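Local coordinates for xylulokinase (Brucella ovis, PDB 5VM1), which probably phosphorylates D-xylulose at the expense of ATP, giving D-xylulose 5-phosphate and ADP, as a sugar kinase of the FGGY family, at residues 379-383 with 414-419; 349-354 with 484-488. All blocks are in the same frame, centred on the assembly; numbering follows the deposited sequence.

Contact 1 (379-383 with 414-419)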
loop_
_atom_site.group_PDB
_atom_site.type_symbol
_atom_site.label_atom_id
_atom_site.label_comp_id
_atom_site.label_asym_id
_atom_site.label_seq_id
_atom_site.Cartn_x
_atom_site.Cartn_y
_atom_site.Cartn_z
ATOM N N ALA A 379 17.355 7.793 -0.804
ATOM C CA ALA A 379 17.208 8.151 -2.214
ATOM C C ALA A 379 17.837 7.092 -3.120
ATOM O O ALA A 379 17.227 6.680 -4.114
ATOM C CB ALA A 379 17.836 9.516 -2.483
ATOM N N PHE A 380 19.042 6.612 -2.763
ATOM C CA PHE A 380 19.705 5.571 -3.546
ATOM C C PHE A 380 18.934 4.251 -3.534
ATOM O O PHE A 380 18.850 3.567 -4.566
ATOM C CB PHE A 380 21.129 5.356 -3.024
ATOM C CG PHE A 380 22.011 6.526 -3.218
ATOM C CD1 PHE A 380 21.897 7.282 -4.359
ATOM C CD2 PHE A 380 22.937 6.898 -2.254
ATOM C CE1 PHE A 380 22.699 8.386 -4.556
ATOM C CE2 PHE A 380 23.736 8.004 -2.436
ATOM C CZ PHE A 380 23.615 8.754 -3.587
ATOM N N ALA A 381 18.327 3.894 -2.403
ATOM C CA ALA A 381 17.450 2.722 -2.390
ATOM C C ALA A 381 16.276 2.903 -3.345
ATOM O O ALA A 381 15.897 1.967 -4.051
ATOM C CB ALA A 381 16.935 2.452 -0.980
ATOM N N ILE A 382 15.678 4.095 -3.377
ATOM C CA ILE A 382 14.635 4.359 -4.367
ATOM C C ILE A 382 15.185 4.187 -5.784
ATOM O O ILE A 382 14.527 3.617 -6.652
ATOM C CB ILE A 382 14.043 5.768 -4.164
ATOM C CG1 ILE A 382 13.352 5.876 -2.806
ATOM C CG2 ILE A 382 13.034 6.087 -5.265
ATOM C CD1 ILE A 382 12.983 7.259 -2.454
ATOM N N ARG A 383 16.403 4.653 -6.037
ATOM C CA ARG A 383 16.988 4.463 -7.363
ATOM C C ARG A 383 17.243 2.983 -7.646
ATOM O O ARG A 383 17.126 2.536 -8.793
ATOM C CB ARG A 383 18.246 5.339 -7.505
ATOM C CG ARG A 383 19.463 4.704 -8.030
ATOM C CD ARG A 383 19.861 5.244 -9.362
ATOM N NE ARG A 383 20.775 6.392 -9.357
ATOM C CZ ARG A 383 21.738 6.555 -10.273
ATOM N NH1 ARG A 383 22.535 7.622 -10.256
ATOM N NH2 ARG A 383 21.921 5.619 -11.206
ATOM N N ALA A 414 17.006 15.538 -3.264
ATOM C CA ALA A 414 17.910 14.398 -3.307
ATOM C C ALA A 414 17.350 13.272 -4.174
ATOM O O ALA A 414 18.083 12.690 -4.981
ATOM C CB ALA A 414 18.194 13.899 -1.893
ATOM N N ILE A 415 16.059 12.954 -4.032
ATOM C CA ILE A 415 15.470 11.862 -4.814
ATOM C C ILE A 415 15.417 12.218 -6.305
ATOM O O ILE A 415 15.712 11.382 -7.167
ATOM C CB ILE A 415 14.080 11.503 -4.251
ATOM C CG1 ILE A 415 14.220 11.051 -2.793
ATOM C CG2 ILE A 415 13.434 10.411 -5.066
ATOM C CD1 ILE A 415 12.911 10.966 -2.010
ATOM N N ALA A 416 15.070 13.469 -6.630
ATOM C CA ALA A 416 15.049 13.892 -8.029
ATOM C C ALA A 416 16.442 13.843 -8.641
ATOM O O ALA A 416 16.616 13.421 -9.791
ATOM C CB ALA A 416 14.466 15.302 -8.159
ATOM N N THR A 417 17.446 14.305 -7.909
ATOM C CA THR A 417 18.772 14.277 -8.493
ATOM C C THR A 417 19.323 12.855 -8.580
ATOM O O THR A 417 20.068 12.530 -9.520
ATOM C CB THR A 417 19.678 15.224 -7.712
ATOM O OG1 THR A 417 19.109 16.544 -7.787
ATOM C CG2 THR A 417 21.127 15.212 -8.256
ATOM N N ALA A 418 18.929 11.979 -7.654
ATOM C CA ALA A 418 19.399 10.606 -7.725
ATOM C C ALA A 418 18.776 9.866 -8.910
ATOM O O ALA A 418 19.439 9.033 -9.536
ATOM C CB ALA A 418 19.127 9.887 -6.402
ATOM N N LEU A 419 17.505 10.154 -9.232
ATOM C CA LEU A 419 16.792 9.510 -10.336
ATOM C C LEU A 419 16.913 10.254 -11.650
ATOM O O LEU A 419 16.692 9.656 -12.707
ATOM C CB LEU A 419 15.295 9.410 -10.023
ATOM C CG LEU A 419 14.888 8.809 -8.678
ATOM C CD1 LEU A 419 13.400 8.862 -8.554
ATOM C CD2 LEU A 419 15.373 7.371 -8.501
#
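Residues Ala-379 to Arg-383 and Ala-414 to Leu-419 are helical, and the two short segments run in broadly the same direction, their axes 8.9 Å apart at closest approach and crossing at -40°. The backbones come nearest at Ala-379 and Ile-415, whose CA atoms are 4.9 Å apart. Alanine suits this spot because its single methyl keeps the side chain short where the backbones come nearest: CB of Ala-379 lies 3.9 Å from CG1 of Ile-415 and 4.1 Å from CB of Ala-418. Both helices belong to the C-terminal domain of the FGGY kinase, which shares the actin-like ATPase fold, and they pack beside its mixed sheet. Ile-382 and Ile-415 reach down to that sheet, both touching Leu-263 of strand 259-263. Their side chains cross at about a right angle, with the CD1 atoms of Ile-382 and Ile-415 3.7 Å apart. With CG anti to its own carbonyl carbon (chi1 -51°) and the chain extended beyond it, Leu-419 lays CD2 against CA and CB of Arg-383. Arg-383, bent at chi2 and chi3, carries NE to 3.0 Å from O of Ala-418, while its NH1 forms a salt bridge with Asp-474 on helix 470-488.

Contact 2 (349-354 with 484-488)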
loop_
_atom_site.group_PDB
_atom_site.type_symbol
_atom_site.label_atom_id
_atom_site.label_comp_id
_atom_site.label_asym_id
_atom_site.label_seq_id
_atom_site.Cartn_x
_atom_site.Cartn_y
_atom_site.Cartn_z
ATOM N N TYR A 349 16.759 -7.111 -3.220
ATOM C CA TYR A 349 17.605 -8.240 -2.855
ATOM C C TYR A 349 16.862 -9.296 -2.049
ATOM O O TYR A 349 17.325 -10.442 -1.976
ATOM C CB TYR A 349 18.814 -7.753 -2.026
ATOM C CG TYR A 349 19.629 -6.637 -2.649
ATOM C CD1 TYR A 349 20.369 -6.835 -3.818
ATOM C CD2 TYR A 349 19.608 -5.355 -2.088
ATOM C CE1 TYR A 349 21.109 -5.790 -4.397
ATOM C CE2 TYR A 349 20.339 -4.312 -2.651
ATOM C CZ TYR A 349 21.087 -4.534 -3.812
ATOM O OH TYR A 349 21.802 -3.494 -4.373
ATOM N N ASN A 350 15.734 -8.932 -1.449
ATOM C CA ASN A 350 14.991 -9.802 -0.548
ATOM C C ASN A 350 15.959 -10.501 0.402
ATOM O O ASN A 350 16.149 -11.716 0.383
ATOM C CB ASN A 350 14.133 -10.809 -1.316
ATOM C CG ASN A 350 13.231 -11.623 -0.385
ATOM O OD1 ASN A 350 12.836 -11.150 0.688
ATOM N ND2 ASN A 350 12.920 -12.850 -0.780
ATOM N N ASP A 351 16.599 -9.677 1.216
ATOM C CA ASP A 351 17.703 -10.080 2.076
ATOM C C ASP A 351 17.295 -9.789 3.513
ATOM O O ASP A 351 17.249 -8.625 3.921
ATOM C CB ASP A 351 18.980 -9.321 1.706
ATOM C CG ASP A 351 20.186 -9.779 2.500
ATOM O OD1 ASP A 351 20.025 -10.186 3.678
ATOM O OD2 ASP A 351 21.303 -9.742 1.939
ATOM N N ALA A 352 17.026 -10.847 4.285
ATOM C CA ALA A 352 16.647 -10.675 5.679
ATOM C C ALA A 352 17.856 -10.474 6.603
ATOM O O ALA A 352 17.717 -9.826 7.649
ATOM C CB ALA A 352 15.827 -11.879 6.131
ATOM N N LYS A 353 19.058 -10.916 6.203
ATOM C CA LYS A 353 20.203 -10.900 7.112
ATOM C C LYS A 353 20.981 -9.585 7.057
ATOM O O LYS A 353 21.530 -9.169 8.082
ATOM C CB LYS A 353 21.130 -12.097 6.838
ATOM N N ILE A 354 20.964 -8.886 5.915
ATOM C CA ILE A 354 21.716 -7.643 5.748
ATOM C C ILE A 354 21.238 -6.585 6.757
ATOM O O ILE A 354 20.113 -6.635 7.260
ATOM C CB ILE A 354 21.578 -7.147 4.290
ATOM C CG1 ILE A 354 22.689 -6.164 3.892
ATOM C CG2 ILE A 354 20.224 -6.502 4.034
ATOM C CD1 ILE A 354 24.025 -6.834 3.705
ATOM N N TYR A 484 26.751 -3.072 -0.997
ATOM C CA TYR A 484 25.898 -4.220 -0.683
ATOM C C TYR A 484 26.579 -5.560 -0.932
ATOM O O TYR A 484 26.552 -6.407 -0.029
ATOM C CB TYR A 484 24.567 -4.156 -1.430
ATOM C CG TYR A 484 23.798 -5.457 -1.252
ATOM C CD1 TYR A 484 23.154 -5.743 -0.059
ATOM C CD2 TYR A 484 23.742 -6.416 -2.263
ATOM C CE1 TYR A 484 22.462 -6.936 0.123
ATOM C CE2 TYR A 484 23.058 -7.620 -2.085
ATOM C CZ TYR A 484 22.416 -7.870 -0.887
ATOM O OH TYR A 484 21.737 -9.051 -0.681
ATOM N N PRO A 485 27.127 -5.855 -2.115
ATOM C CA PRO A 485 27.763 -7.176 -2.294
ATOM C C PRO A 485 28.967 -7.393 -1.390
ATOM O O PRO A 485 29.264 -8.537 -1.023
ATOM C CB PRO A 485 28.143 -7.194 -3.781
ATOM C CG PRO A 485 28.100 -5.785 -4.218
ATOM C CD PRO A 485 27.093 -5.093 -3.377
ATOM N N ALA A 486 29.681 -6.325 -1.032
ATOM C CA ALA A 486 30.786 -6.461 -0.092
ATOM C C ALA A 486 30.285 -6.885 1.289
ATOM O O ALA A 486 30.816 -7.823 1.883
ATOM C CB ALA A 486 31.588 -5.155 -0.025
ATOM N N LEU A 487 29.227 -6.244 1.793
ATOM C CA LEU A 487 28.714 -6.633 3.102
ATOM C C LEU A 487 27.950 -7.944 3.045
ATOM O O LEU A 487 28.020 -8.734 3.987
ATOM C CB LEU A 487 27.810 -5.537 3.675
ATOM C CG LEU A 487 28.475 -4.199 3.973
ATOM C CD1 LEU A 487 27.469 -3.237 4.570
ATOM C CD2 LEU A 487 29.624 -4.420 4.935
ATOM N N HIS A 488 27.249 -8.200 1.944
ATOM C CA HIS A 488 26.488 -9.436 1.807
ATOM C C HIS A 488 27.400 -10.657 1.855
ATOM O O HIS A 488 26.998 -11.716 2.345
ATOM C CB HIS A 488 25.692 -9.425 0.502
ATOM C CG HIS A 488 24.944 -10.693 0.257
ATOM N ND1 HIS A 488 24.001 -11.179 1.141
ATOM C CD2 HIS A 488 25.016 -11.594 -0.749
ATOM C CE1 HIS A 488 23.516 -12.316 0.680
ATOM N NE2 HIS A 488 24.119 -12.594 -0.462
#
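OD2 of Asp-351 accepts a hydrogen bond from OH of Tyr-484 at 2.7 Å, through its anti lone pair. OD1 turns back to its own loop and accepts the backbone N-H of Ile-354 (N to OD1 2.8 Å) from above the carboxylate plane; a weak bond from the N of Lys-353 joins it. Aspartate suits the place because its short side chain can close an Asx motif, bonding to the backbone three residues on, and still present a second oxygen to the helix. With CG anti to the backbone N (chi1 -176°), that oxygen extends to the phenol, and the carboxylate stands nearly upright to the tyrosine ring, their planes 81° apart. ND1 of His-488 lies 3.2 Å from the same OD2.

The segment 349-354 belongs to the long connection between strands 337-339 and 357-359 of the FGGY C-terminal domain, and it meets the last turn of helix 470-488 near the chain terminus. Tyr-349 and Tyr-484 form a face-to-face stack whose ring centroids are 3.7 Å apart and whose planes differ by 16°. The two side chains run in opposite directions, which sets CG of Tyr-349 over the phenol end of Tyr-484. CB of His-488, one turn on in the same helix, lies over the rim of the opposite face, while CG1 of Ile-354 meets the ring's edge at CE1. A tyrosine answers both demands here, a broad apolar ring for stacking and a hydroxyl for the carboxylate. Beyond it, CD1 of Ile-354 approaches CB of Leu-487 at 4.0 Å, and Ile-354 also touches Asp-491.

Overall arrangement
Helix 470-488 ties the two contacts together: its final turn supplies one side of contact 2, while Asp-474, Ala-476, Tyr-477 and Tyr-480, farther back along it, meet residues of contact 1. The contacts themselves do not touch, their centres lying about 20 Å apart. Contact 1 is largely buried beside the sheet, where small and branched aliphatic side chains fill the space between two helices, with the partly exposed Arg-383 and Leu-419 at one end. Contact 2 is partly buried and joins a loop to a helix end, relying on stacked tyrosines and an aspartate that bonds to both segments. In sequence, contact 1 falls between the two segments that contact 2 brings together.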